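Local coordinates for protein transcription termination factor FttA (Methanosarcina mazei, PDB 2XR1) that probably terminates transcription genome-wide as a zinc-dependent nuclease that cleaves nascent RNA where it leaves RNA polymerase and then degrades the released transcript, at residues F233-I238 and P255-Y260; I429-S434 and V506-S511; R45-A48 and I53-N56; S95-D100 and G104-E109. All blocks are in the same frame, centred on the assembly; numbering follows the deposited sequence.

Contact 1: residues F233-I238 and P255-Y260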
loop_
_atom_site.group_PDB
_atom_site.type_symbol
_atom_site.label_atom_id
_atom_site.label_comp_id
_atom_site.label_asym_id
_atom_site.label_seq_id
_atom_site.Cartn_x
_atom_site.Cartn_y
_atom_site.Cartn_z
ATOM N N PHE B 233 -8.764 -5.339 1.665
ATOM C CA PHE B 233 -9.767 -5.637 2.688
ATOM C C PHE B 233 -10.066 -4.341 3.442
ATOM O O PHE B 233 -9.134 -3.700 3.906
ATOM C CB PHE B 233 -9.278 -6.734 3.669
ATOM C CG PHE B 233 -9.611 -8.158 3.227
ATOM C CD1 PHE B 233 -9.113 -8.659 2.042
ATOM C CD2 PHE B 233 -10.414 -8.996 4.026
ATOM C CE1 PHE B 233 -9.433 -9.986 1.626
ATOM C CE2 PHE B 233 -10.733 -10.316 3.625
ATOM C CZ PHE B 233 -10.239 -10.811 2.427
ATOM N N PRO B 234 -11.367 -3.977 3.605
ATOM C CA PRO B 234 -12.528 -4.808 3.282
ATOM C C PRO B 234 -12.918 -4.598 1.833
ATOM O O PRO B 234 -12.916 -3.479 1.361
ATOM C CB PRO B 234 -13.607 -4.274 4.214
ATOM C CG PRO B 234 -13.298 -2.819 4.332
ATOM C CD PRO B 234 -11.800 -2.637 4.052
ATOM N N LEU B 235 -13.266 -5.687 1.168
ATOM C CA LEU B 235 -13.642 -5.683 -0.221
ATOM C C LEU B 235 -14.764 -4.714 -0.599
ATOM O O LEU B 235 -14.785 -4.198 -1.727
ATOM C CB LEU B 235 -13.967 -7.108 -0.671
ATOM C CG LEU B 235 -12.753 -8.056 -0.666
ATOM C CD1 LEU B 235 -13.173 -9.530 -0.721
ATOM C CD2 LEU B 235 -11.844 -7.717 -1.836
ATOM N N ASN B 236 -15.670 -4.410 0.317
ATOM C CA ASN B 236 -16.692 -3.395 0.020
ATOM C C ASN B 236 -16.109 -1.999 -0.311
ATOM O O ASN B 236 -16.761 -1.172 -0.945
ATOM C CB ASN B 236 -17.704 -3.297 1.157
ATOM C CG ASN B 236 -17.123 -2.657 2.412
ATOM O OD1 ASN B 236 -16.059 -2.006 2.383
ATOM N ND2 ASN B 236 -17.834 -2.823 3.529
ATOM N N GLN B 237 -14.866 -1.742 0.095
ATOM C CA GLN B 237 -14.181 -0.494 -0.283
ATOM C C GLN B 237 -13.817 -0.454 -1.782
ATOM O O GLN B 237 -13.252 0.544 -2.235
ATOM C CB GLN B 237 -12.895 -0.298 0.560
ATOM C CG GLN B 237 -11.608 -0.930 -0.027
ATOM C CD GLN B 237 -10.367 -0.738 0.860
ATOM O OE1 GLN B 237 -9.568 0.154 0.606
ATOM N NE2 GLN B 237 -10.203 -1.596 1.903
ATOM N N ILE B 238 -14.079 -1.536 -2.527
ATOM C CA ILE B 238 -13.717 -1.564 -3.924
ATOM C C ILE B 238 -14.875 -1.125 -4.832
ATOM O O ILE B 238 -15.868 -1.813 -4.954
ATOM C CB ILE B 238 -13.230 -2.952 -4.401
ATOM C CG1 ILE B 238 -12.158 -3.520 -3.471
ATOM C CG2 ILE B 238 -12.683 -2.819 -5.767
ATOM C CD1 ILE B 238 -10.841 -2.818 -3.543
ATOM N N PRO B 255 -14.080 -14.618 -9.212
ATOM C CA PRO B 255 -15.116 -15.119 -8.357
ATOM C C PRO B 255 -14.697 -15.270 -6.901
ATOM O O PRO B 255 -15.569 -15.294 -6.040
ATOM C CB PRO B 255 -15.468 -16.488 -8.976
ATOM C CG PRO B 255 -15.140 -16.347 -10.374
ATOM C CD PRO B 255 -13.870 -15.485 -10.374
ATOM N N LEU B 256 -13.406 -15.392 -6.604
ATOM C CA LEU B 256 -12.971 -15.497 -5.211
ATOM C C LEU B 256 -13.263 -14.183 -4.483
ATOM O O LEU B 256 -13.583 -14.171 -3.302
ATOM C CB LEU B 256 -11.469 -15.790 -5.156
ATOM C CG LEU B 256 -10.819 -16.170 -3.827
ATOM C CD1 LEU B 256 -11.492 -17.349 -3.195
ATOM C CD2 LEU B 256 -9.400 -16.470 -4.059
ATOM N N LEU B 257 -13.144 -13.061 -5.210
ATOM C CA LEU B 257 -13.532 -11.751 -4.661
ATOM C C LEU B 257 -14.962 -11.793 -4.160
ATOM O O LEU B 257 -15.251 -11.328 -3.058
ATOM C CB LEU B 257 -13.395 -10.635 -5.692
ATOM C CG LEU B 257 -11.958 -10.392 -6.166
ATOM C CD1 LEU B 257 -11.847 -9.354 -7.270
ATOM C CD2 LEU B 257 -11.075 -9.998 -4.995
ATOM N N PHE B 258 -15.852 -12.375 -4.945
ATOM C CA PHE B 258 -17.247 -12.480 -4.515
ATOM C C PHE B 258 -17.418 -13.440 -3.317
ATOM O O PHE B 258 -18.188 -13.178 -2.388
ATOM C CB PHE B 258 -18.124 -12.851 -5.707
ATOM C CG PHE B 258 -18.319 -11.721 -6.656
ATOM C CD1 PHE B 258 -19.261 -10.755 -6.409
ATOM C CD2 PHE B 258 -17.547 -11.604 -7.756
ATOM C CE1 PHE B 258 -19.432 -9.731 -7.257
ATOM C CE2 PHE B 258 -17.714 -10.547 -8.616
ATOM C CZ PHE B 258 -18.644 -9.616 -8.361
ATOM N N LYS B 259 -16.676 -14.535 -3.331
ATOM C CA LYS B 259 -16.733 -15.464 -2.231
ATOM C C LYS B 259 -16.403 -14.754 -0.924
ATOM O O LYS B 259 -16.961 -15.066 0.119
ATOM C CB LYS B 259 -15.752 -16.605 -2.448
ATOM C CG LYS B 259 -15.814 -17.676 -1.372
ATOM C CD LYS B 259 -14.887 -18.859 -1.719
ATOM C CE LYS B 259 -14.768 -19.880 -0.589
ATOM N NZ LYS B 259 -14.545 -21.231 -1.197
ATOM N N TYR B 260 -15.491 -13.806 -1.001
ATOM C CA TYR B 260 -15.026 -13.059 0.147
ATOM C C TYR B 260 -15.791 -11.763 0.396
ATOM O O TYR B 260 -15.309 -10.914 1.151
ATOM C CB TYR B 260 -13.537 -12.706 -0.049
ATOM C CG TYR B 260 -12.571 -13.868 0.013
ATOM C CD1 TYR B 260 -12.858 -15.034 0.742
ATOM C CD2 TYR B 260 -11.349 -13.789 -0.628
ATOM C CE1 TYR B 260 -11.962 -16.083 0.789
ATOM C CE2 TYR B 260 -10.449 -14.821 -0.590
ATOM C CZ TYR B 260 -10.753 -15.964 0.102
ATOM O OH TYR B 260 -9.826 -16.979 0.134
#
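Tyr260, which packs against Leu235, gives its backbone N to two carbonyls at the end of helix 254-259. The bond from Tyr260 N to Leu256 O is 3.0 Å long, and the one to Leu257 O is weak. Tyr260 is the first residue to leave helical geometry, and its CB is directed toward the loop 233-238. Leu235 meets the end of the helix with both of its methyls. Its CD1 comes in beside the Tyr260 backbone and CB, 3.3 Å from Tyr260 CB, and meets the tyrosine ring obliquely. CD2 meets Leu257 CD2 at 4.0 Å, the two leucines crossing at about a right angle. Leu235 CG lies anti to the carbonyl carbon (chi1 -66°), which aims both branches across the gap. Phe233 adds a looser touch: Tyr260 CD2 sits at the edge of its ring, 4.4 Å from Phe233 CZ. The tyrosine hydroxyl is held elsewhere, by the hydroxyl of Tyr228. In the metallo-beta-lactamase domain this joins the loop leading into strand 240-242 to the helix that follows the zinc-binding histidine motif. Leu257 lies about 11 Å from His250, side chain to side chain, so the contact is outside the metal shell. No hydrogen bond crosses between the segments. Cohesion between them therefore rests on apolar burial.

Contact 2: residues I429-S434 and V506-S511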
loop_
_atom_site.group_PDB
_atom_site.type_symbol
_atom_site.label_atom_id
_atom_site.label_comp_id
_atom_site.label_asym_id
_atom_site.label_seq_id
_atom_site.Cartn_x
_atom_site.Cartn_y
_atom_site.Cartn_z
ATOM N N ILE B 429 -6.509 -21.091 -38.114
ATOM C CA ILE B 429 -6.607 -20.332 -39.362
ATOM C C ILE B 429 -5.470 -20.681 -40.291
ATOM O O ILE B 429 -5.662 -20.761 -41.495
ATOM C CB ILE B 429 -6.613 -18.814 -39.134
ATOM C CG1 ILE B 429 -7.975 -18.396 -38.598
ATOM C CG2 ILE B 429 -6.358 -18.059 -40.458
ATOM C CD1 ILE B 429 -7.937 -17.048 -37.951
ATOM N N VAL B 430 -4.296 -20.907 -39.730
ATOM C CA VAL B 430 -3.158 -21.309 -40.519
ATOM C C VAL B 430 -3.367 -22.713 -41.097
ATOM O O VAL B 430 -3.122 -22.937 -42.291
ATOM C CB VAL B 430 -1.856 -21.163 -39.705
ATOM C CG1 VAL B 430 -0.727 -21.925 -40.341
ATOM C CG2 VAL B 430 -1.510 -19.698 -39.606
ATOM N N LEU B 431 -3.839 -23.639 -40.263
ATOM C CA LEU B 431 -3.994 -25.040 -40.679
ATOM C C LEU B 431 -5.044 -25.190 -41.777
ATOM O O LEU B 431 -4.765 -25.769 -42.815
ATOM C CB LEU B 431 -4.332 -25.931 -39.489
ATOM C CG LEU B 431 -3.199 -26.089 -38.475
ATOM C CD1 LEU B 431 -3.716 -26.657 -37.197
ATOM C CD2 LEU B 431 -2.096 -26.973 -39.003
ATOM N N GLU B 432 -6.234 -24.637 -41.584
ATOM C CA GLU B 432 -7.278 -24.777 -42.590
ATOM C C GLU B 432 -6.813 -24.268 -43.956
ATOM O O GLU B 432 -7.087 -24.894 -44.976
ATOM C CB GLU B 432 -8.591 -24.095 -42.149
ATOM C CG GLU B 432 -8.942 -22.704 -42.819
ATOM C CD GLU B 432 -9.723 -22.824 -44.138
ATOM O OE1 GLU B 432 -10.615 -23.688 -44.240
ATOM O OE2 GLU B 432 -9.473 -22.023 -45.070
ATOM N N GLU B 433 -6.100 -23.150 -43.967
ATOM C CA GLU B 433 -5.615 -22.553 -45.200
ATOM C C GLU B 433 -4.580 -23.459 -45.814
ATOM O O GLU B 433 -4.579 -23.680 -47.018
ATOM C CB GLU B 433 -4.985 -21.197 -44.913
ATOM C CG GLU B 433 -4.611 -20.386 -46.154
ATOM C CD GLU B 433 -4.296 -18.930 -45.816
ATOM O OE1 GLU B 433 -3.383 -18.692 -44.988
ATOM O OE2 GLU B 433 -4.970 -18.021 -46.357
ATOM N N SER B 434 -3.704 -23.998 -44.978
ATOM C CA SER B 434 -2.618 -24.810 -45.461
ATOM C C SER B 434 -3.160 -26.056 -46.110
ATOM O O SER B 434 -2.758 -26.391 -47.212
ATOM C CB SER B 434 -1.677 -25.192 -44.323
ATOM O OG SER B 434 -1.383 -24.086 -43.514
ATOM N N VAL B 506 -3.485 -33.980 -36.628
ATOM C CA VAL B 506 -3.024 -32.865 -35.798
ATOM C C VAL B 506 -3.945 -32.748 -34.592
ATOM O O VAL B 506 -5.165 -32.848 -34.724
ATOM C CB VAL B 506 -3.057 -31.515 -36.554
ATOM C CG1 VAL B 506 -2.892 -30.385 -35.597
ATOM C CG2 VAL B 506 -2.015 -31.436 -37.613
ATOM N N ILE B 507 -3.378 -32.518 -33.420
ATOM C CA ILE B 507 -4.182 -32.333 -32.223
ATOM C C ILE B 507 -3.913 -30.966 -31.570
ATOM O O ILE B 507 -2.821 -30.735 -31.049
ATOM C CB ILE B 507 -3.929 -33.470 -31.222
ATOM C CG1 ILE B 507 -4.150 -34.808 -31.932
ATOM C CG2 ILE B 507 -4.848 -33.357 -30.014
ATOM C CD1 ILE B 507 -4.086 -35.983 -31.039
ATOM N N LEU B 508 -4.894 -30.067 -31.630
ATOM C CA LEU B 508 -4.904 -28.899 -30.762
ATOM C C LEU B 508 -5.582 -29.328 -29.484
ATOM O O LEU B 508 -6.666 -29.890 -29.520
ATOM C CB LEU B 508 -5.639 -27.726 -31.396
ATOM C CG LEU B 508 -4.728 -26.832 -32.250
ATOM C CD1 LEU B 508 -3.593 -27.623 -32.809
ATOM C CD2 LEU B 508 -5.472 -26.131 -33.381
ATOM N N ALA B 509 -4.930 -29.123 -28.356
ATOM C CA ALA B 509 -5.488 -29.588 -27.098
ATOM C C ALA B 509 -4.978 -28.746 -25.964
ATOM O O ALA B 509 -3.868 -28.189 -26.017
ATOM C CB ALA B 509 -5.155 -31.046 -26.850
ATOM N N THR B 510 -5.786 -28.739 -24.920
ATOM C CA THR B 510 -5.616 -27.909 -23.754
ATOM C C THR B 510 -4.903 -28.714 -22.649
ATOM O O THR B 510 -5.047 -29.937 -22.592
ATOM C CB THR B 510 -7.047 -27.403 -23.376
ATOM O OG1 THR B 510 -7.101 -25.986 -23.583
ATOM C CG2 THR B 510 -7.501 -27.778 -21.974
ATOM N N SER B 511 -4.148 -28.084 -21.755
ATOM C CA SER B 511 -3.971 -26.638 -21.682
ATOM C C SER B 511 -2.673 -26.201 -22.314
ATOM O O SER B 511 -1.741 -26.943 -22.430
ATOM C CB SER B 511 -3.994 -26.169 -20.228
ATOM O OG SER B 511 -3.173 -26.985 -19.447
#
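No ring, amide or carboxylate faces another where Leu431 meets Val506 and Leu508; all the touching atoms are methyls of branched aliphatic side chains. One methyl of Leu431 makes both contacts. Leu431 CD1 lies 4.1 Å from Val506 CG1 and 4.2 Å from Leu508 CD2. It thus sits against two side chains that leave strand 506-509 on the same side, with one residue between them. Leu431 CG stands beside its backbone N (chi1 -68°), and this carries the methyl out from helix 423-436 to the sheet. Val506 offers the branch that is anti to its own N (chi1 167°), and the two side chains approach each other at a slant. Val445 of the neighbouring strand and Ile440 also touch Leu431. Val404 of helix 393-409 packs on Val506. On the other side of the sheet, Ile507 and Ala509 meet helix 518-526. This is the alpha/beta layering of the beta-CASP region, with a parallel sheet between helices. Strand 506-509 lies between strands 414-417 and 445-448. Helix 423-436 belongs to the beta-alpha-beta crossover that joins those two flanking strands, and it reaches the strand between them through Leu431. All three touching residues are buried, and no hydrogen bond crosses between the segments. The helix is therefore seated on the sheet by hydrophobic burial, while backbone bonds tie Val506 and Leu508 to the 445-448 side and Ile507 to strand 414-417.

Contact 3: residues R45-A48 and I53-N56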
loop_
_atom_site.group_PDB
_atom_site.type_symbol
_atom_site.label_atom_id
_atom_site.label_comp_id
_atom_site.label_asym_id
_atom_site.label_seq_id
_atom_site.Cartn_x
_atom_site.Cartn_y
_atom_site.Cartn_z
ATOM N N ARG B 45 -41.404 3.691 -29.140
ATOM C CA ARG B 45 -41.392 3.844 -30.601
ATOM C C ARG B 45 -40.860 5.222 -30.977
ATOM O O ARG B 45 -40.095 5.373 -31.914
ATOM C CB ARG B 45 -42.795 3.643 -31.189
ATOM N N LYS B 46 -41.252 6.218 -30.194
ATOM C CA LYS B 46 -40.888 7.602 -30.452
ATOM C C LYS B 46 -39.392 7.843 -30.320
ATOM O O LYS B 46 -38.848 8.727 -30.969
ATOM C CB LYS B 46 -41.676 8.524 -29.520
ATOM C CG LYS B 46 -43.168 8.378 -29.724
ATOM C CD LYS B 46 -44.000 9.342 -28.891
ATOM C CE LYS B 46 -45.492 9.134 -29.217
ATOM N NZ LYS B 46 -46.321 10.311 -28.917
ATOM N N PHE B 47 -38.728 7.063 -29.479
ATOM C CA PHE B 47 -37.283 7.151 -29.357
ATOM C C PHE B 47 -36.574 6.292 -30.394
ATOM O O PHE B 47 -35.382 6.496 -30.666
ATOM C CB PHE B 47 -36.840 6.711 -27.980
ATOM C CG PHE B 47 -37.141 7.695 -26.890
ATOM C CD1 PHE B 47 -38.410 7.788 -26.333
ATOM C CD2 PHE B 47 -36.143 8.506 -26.387
ATOM C CE1 PHE B 47 -38.669 8.673 -25.292
ATOM C CE2 PHE B 47 -36.416 9.404 -25.361
ATOM C CZ PHE B 47 -37.675 9.475 -24.812
ATOM N N ALA B 48 -37.274 5.303 -30.945
ATOM C CA ALA B 48 -36.720 4.480 -32.023
ATOM C C ALA B 48 -36.717 5.253 -33.336
ATOM O O ALA B 48 -35.848 5.052 -34.184
ATOM C CB ALA B 48 -37.512 3.177 -32.178
ATOM N N ILE B 53 -33.015 12.625 -30.184
ATOM C CA ILE B 53 -33.502 13.032 -28.877
ATOM C C ILE B 53 -32.458 12.642 -27.895
ATOM O O ILE B 53 -31.987 13.474 -27.127
ATOM C CB ILE B 53 -34.810 12.347 -28.500
ATOM C CG1 ILE B 53 -35.903 12.735 -29.485
ATOM C CG2 ILE B 53 -35.229 12.733 -27.076
ATOM C CD1 ILE B 53 -37.098 11.819 -29.446
ATOM N N ILE B 54 -32.050 11.385 -27.967
ATOM C CA ILE B 54 -31.006 10.922 -27.074
ATOM C C ILE B 54 -29.715 11.717 -27.334
ATOM O O ILE B 54 -29.018 12.071 -26.392
ATOM C CB ILE B 54 -30.799 9.417 -27.163
ATOM C CG1 ILE B 54 -32.113 8.683 -26.945
ATOM C CG2 ILE B 54 -29.892 8.973 -26.073
ATOM C CD1 ILE B 54 -32.727 8.940 -25.573
ATOM N N ARG B 55 -29.424 12.037 -28.596
ATOM C CA ARG B 55 -28.292 12.906 -28.921
ATOM C C ARG B 55 -28.459 14.278 -28.265
ATOM O O ARG B 55 -27.616 14.695 -27.471
ATOM C CB ARG B 55 -28.133 13.061 -30.443
ATOM N N ASN B 56 -29.558 14.955 -28.598
ATOM C CA ASN B 56 -29.908 16.250 -27.998
ATOM C C ASN B 56 -30.083 16.188 -26.475
ATOM O O ASN B 56 -29.945 17.207 -25.800
ATOM C CB ASN B 56 -31.179 16.855 -28.644
ATOM C CG ASN B 56 -30.877 17.778 -29.850
ATOM O OD1 ASN B 56 -31.792 18.187 -30.582
ATOM N ND2 ASN B 56 -29.607 18.128 -30.039
#
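Phe47 meets Ile54 first, with the ring presenting its edge. Ile54 CD1 lies near the ring plane, 3.5 Å from Phe47 CD2 and 3.7 Å from Phe47 CE2. The two side chains cross at about a right angle. Ile53 comes in beside it: its CG2 branch sits 3.9 Å from Phe47 CE2 and approaches the ring obliquely. The other branch of Ile53 goes elsewhere. Its CD1 reaches the backbone, 3.9 Å from Lys46 O. Ile53 thus touches the short helix twice, with one methyl near the ring and one near a carbonyl. Phe47 CG stands anti to its carbonyl carbon (chi1 -73°), and this swings the ring toward helix 52-61. These two helices, 44-49 and 52-61, are the paired helices of the first KH domain, and a tight turn links them. In the KH fold that link is where the GxxG loop normally lies; here the sequence does not show that motif. Further out, Met67 of strand 65-69 touches both Phe47 and Ile54, so the helix pair rests on the sheet of the domain. Val25 and Ile27 also pack on Phe47, and Leu21 packs on Ile53. The chain of Lys46 leads away from helix 52-61. Its NZ forms a salt bridge with Glu43 and a hydrogen bond with the backbone carbonyl of Gly24.

Contact 4: residues S95-D100 and G104-E109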
loop_
_atom_site.group_PDB
_atom_site.type_symbol
_atom_site.label_atom_id
_atom_site.label_comp_id
_atom_site.label_asym_id
_atom_site.label_seq_id
_atom_site.Cartn_x
_atom_site.Cartn_y
_atom_site.Cartn_z
ATOM N N SER B 95 -33.118 -17.277 -37.455
ATOM C CA SER B 95 -32.605 -18.393 -36.689
ATOM C C SER B 95 -33.151 -18.313 -35.262
ATOM O O SER B 95 -33.906 -19.191 -34.864
ATOM C CB SER B 95 -31.060 -18.395 -36.725
ATOM O OG SER B 95 -30.455 -19.003 -35.585
ATOM N N SER B 96 -32.811 -17.245 -34.526
ATOM C CA SER B 96 -33.126 -17.129 -33.094
ATOM C C SER B 96 -33.738 -15.773 -32.695
ATOM O O SER B 96 -33.951 -14.908 -33.549
ATOM C CB SER B 96 -31.865 -17.342 -32.279
ATOM O OG SER B 96 -31.212 -16.106 -32.070
ATOM N N TYR B 97 -34.053 -15.625 -31.399
ATOM C CA TYR B 97 -34.418 -14.338 -30.780
ATOM C C TYR B 97 -33.858 -14.273 -29.359
ATOM O O TYR B 97 -33.808 -15.294 -28.692
ATOM C CB TYR B 97 -35.930 -14.170 -30.660
ATOM C CG TYR B 97 -36.739 -14.339 -31.929
ATOM C CD1 TYR B 97 -37.086 -15.597 -32.391
ATOM C CD2 TYR B 97 -37.204 -13.239 -32.637
ATOM C CE1 TYR B 97 -37.848 -15.761 -33.534
ATOM C CE2 TYR B 97 -37.965 -13.394 -33.787
ATOM C CZ TYR B 97 -38.284 -14.660 -34.229
ATOM O OH TYR B 97 -39.037 -14.817 -35.372
ATOM N N TYR B 98 -33.461 -13.090 -28.891
ATOM C CA TYR B 98 -33.073 -12.911 -27.487
ATOM C C TYR B 98 -33.497 -11.558 -26.941
ATOM O O TYR B 98 -32.986 -10.510 -27.346
ATOM C CB TYR B 98 -31.570 -13.042 -27.307
ATOM C CG TYR B 98 -31.052 -12.529 -25.962
ATOM C CD1 TYR B 98 -31.520 -13.071 -24.757
ATOM C CD2 TYR B 98 -30.082 -11.523 -25.903
ATOM C CE1 TYR B 98 -31.039 -12.612 -23.523
ATOM C CE2 TYR B 98 -29.589 -11.054 -24.682
ATOM C CZ TYR B 98 -30.064 -11.603 -23.496
ATOM O OH TYR B 98 -29.556 -11.119 -22.294
ATOM N N PHE B 99 -34.401 -11.613 -25.968
ATOM C CA PHE B 99 -35.028 -10.443 -25.384
ATOM C C PHE B 99 -34.197 -9.982 -24.162
ATOM O O PHE B 99 -34.374 -10.465 -23.036
ATOM C CB PHE B 99 -36.482 -10.782 -25.020
ATOM C CG PHE B 99 -37.369 -11.048 -26.219
ATOM C CD1 PHE B 99 -37.363 -12.269 -26.849
ATOM C CD2 PHE B 99 -38.212 -10.065 -26.716
ATOM C CE1 PHE B 99 -38.188 -12.498 -27.954
ATOM C CE2 PHE B 99 -39.030 -10.288 -27.817
ATOM C CZ PHE B 99 -39.021 -11.494 -28.431
ATOM N N ASP B 100 -33.260 -9.062 -24.419
ATOM C CA ASP B 100 -32.311 -8.550 -23.408
ATOM C C ASP B 100 -33.039 -7.911 -22.232
ATOM O O ASP B 100 -34.073 -7.263 -22.414
ATOM C CB ASP B 100 -31.358 -7.533 -24.071
ATOM C CG ASP B 100 -30.165 -7.122 -23.178
ATOM O OD1 ASP B 100 -30.202 -7.335 -21.946
ATOM O OD2 ASP B 100 -29.182 -6.555 -23.711
ATOM N N GLY B 104 -34.853 -4.062 -22.993
ATOM C CA GLY B 104 -35.994 -4.026 -23.895
ATOM C C GLY B 104 -35.610 -4.031 -25.365
ATOM O O GLY B 104 -36.270 -3.385 -26.171
ATOM N N GLU B 105 -34.549 -4.767 -25.712
ATOM C CA GLU B 105 -34.156 -4.998 -27.118
ATOM C C GLU B 105 -34.553 -6.431 -27.522
ATOM O O GLU B 105 -34.685 -7.300 -26.654
ATOM C CB GLU B 105 -32.649 -4.719 -27.311
ATOM C CG GLU B 105 -32.277 -3.272 -26.919
ATOM C CD GLU B 105 -30.817 -2.817 -27.226
ATOM O OE1 GLU B 105 -29.926 -3.653 -27.489
ATOM O OE2 GLU B 105 -30.557 -1.584 -27.172
ATOM N N VAL B 106 -34.816 -6.658 -28.815
ATOM C CA VAL B 106 -34.875 -8.019 -29.361
ATOM C C VAL B 106 -33.807 -8.209 -30.443
ATOM O O VAL B 106 -33.836 -7.551 -31.484
ATOM C CB VAL B 106 -36.255 -8.412 -29.922
ATOM C CG1 VAL B 106 -36.757 -7.400 -30.940
ATOM C CG2 VAL B 106 -36.189 -9.790 -30.558
ATOM N N ILE B 107 -32.867 -9.117 -30.173
ATOM C CA ILE B 107 -31.876 -9.516 -31.143
ATOM C C ILE B 107 -32.515 -10.537 -32.055
ATOM O O ILE B 107 -33.051 -11.511 -31.581
ATOM C CB ILE B 107 -30.670 -10.175 -30.487
ATOM C CG1 ILE B 107 -30.020 -9.248 -29.460
ATOM C CG2 ILE B 107 -29.634 -10.539 -31.547
ATOM C CD1 ILE B 107 -29.327 -8.110 -30.058
ATOM N N ILE B 108 -32.460 -10.299 -33.356
ATOM C CA ILE B 108 -32.975 -11.217 -34.353
ATOM C C ILE B 108 -31.792 -11.729 -35.157
ATOM O O ILE B 108 -30.998 -10.940 -35.653
ATOM C CB ILE B 108 -33.938 -10.509 -35.308
ATOM C CG1 ILE B 108 -35.245 -10.189 -34.582
ATOM C CG2 ILE B 108 -34.153 -11.330 -36.553
ATOM C CD1 ILE B 108 -36.245 -9.432 -35.433
ATOM N N GLU B 109 -31.679 -13.046 -35.293
ATOM C CA GLU B 109 -30.624 -13.634 -36.095
ATOM C C GLU B 109 -31.207 -14.005 -37.426
ATOM O O GLU B 109 -32.137 -14.760 -37.465
ATOM C CB GLU B 109 -30.039 -14.870 -35.421
ATOM C CG GLU B 109 -29.067 -14.554 -34.304
ATOM C CD GLU B 109 -28.473 -15.807 -33.661
ATOM O OE1 GLU B 109 -28.564 -16.907 -34.268
ATOM O OE2 GLU B 109 -27.919 -15.687 -32.541
#
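A beta hairpin joins strands 94-99 and 105-110, and Tyr98 with Ile107 is its hydrogen-bonded pair. Tyr98 N reaches Ile107 O at 3.1 Å, in the carbonyl plane and on a lone pair. The return bond, Ile107 N to Tyr98 O at 3.2 Å, is nearly straight at the hydrogen (175°), but the donor lies above the carbonyl plane. The segment axes run almost antiparallel, at 166°. Near the turn, weak bonds run from Asp100 N to Glu105 O and from Gly104 N to Asp100 O. At the far end, Glu109 lies across from both Ser95 and Ser96. Ser95 N bonds to Glu109 O at 2.7 Å, while Glu109 N bonds weakly to Ser96 O, consistent with a classic beta bulge. Ser95 OG also donates to Glu109 OE1 at 3.1 Å, on the anti side of the carboxylate and tilted out of its plane. In this second KH domain, strand 105-110 is central in a three-stranded sheet and bonds to strand 134-139 along its other edge. Tyr97, Phe99, Val106 and Ile108 share one face. Val106 CG2 lies over the Phe99 ring in a CH-pi contact, 4.1 Å from the ring centroid. That same methyl touches the edge of the Tyr97 ring, 4.2 Å from Tyr97 CD2. Trp133 meets Phe99 edge-to-face, and Glu85 and Ser80 of helix 78-87 touch Tyr97 and Phe99 on this face.

In the fold
From the N terminus the four contacts come in the order 3, 4, 1, 2. They are in series, and none nests in or crosses another. Contact 3 closes the short turn between two helices of the first KH domain. Contact 4 closes a hairpin in the second KH domain; the centres of contacts 3 and 4 are about 21 Å apart. Contact 1 closes a loop of 16 residues in the metallo-beta-lactamase domain, a loop that holds the first zinc ligands. Contact 2 closes 71 residues of the beta-CASP region, tying a crossover helix to its sheet. Contacts 1 and 2 lie on opposite sides of the chain's centre, with centres about 39 Å apart.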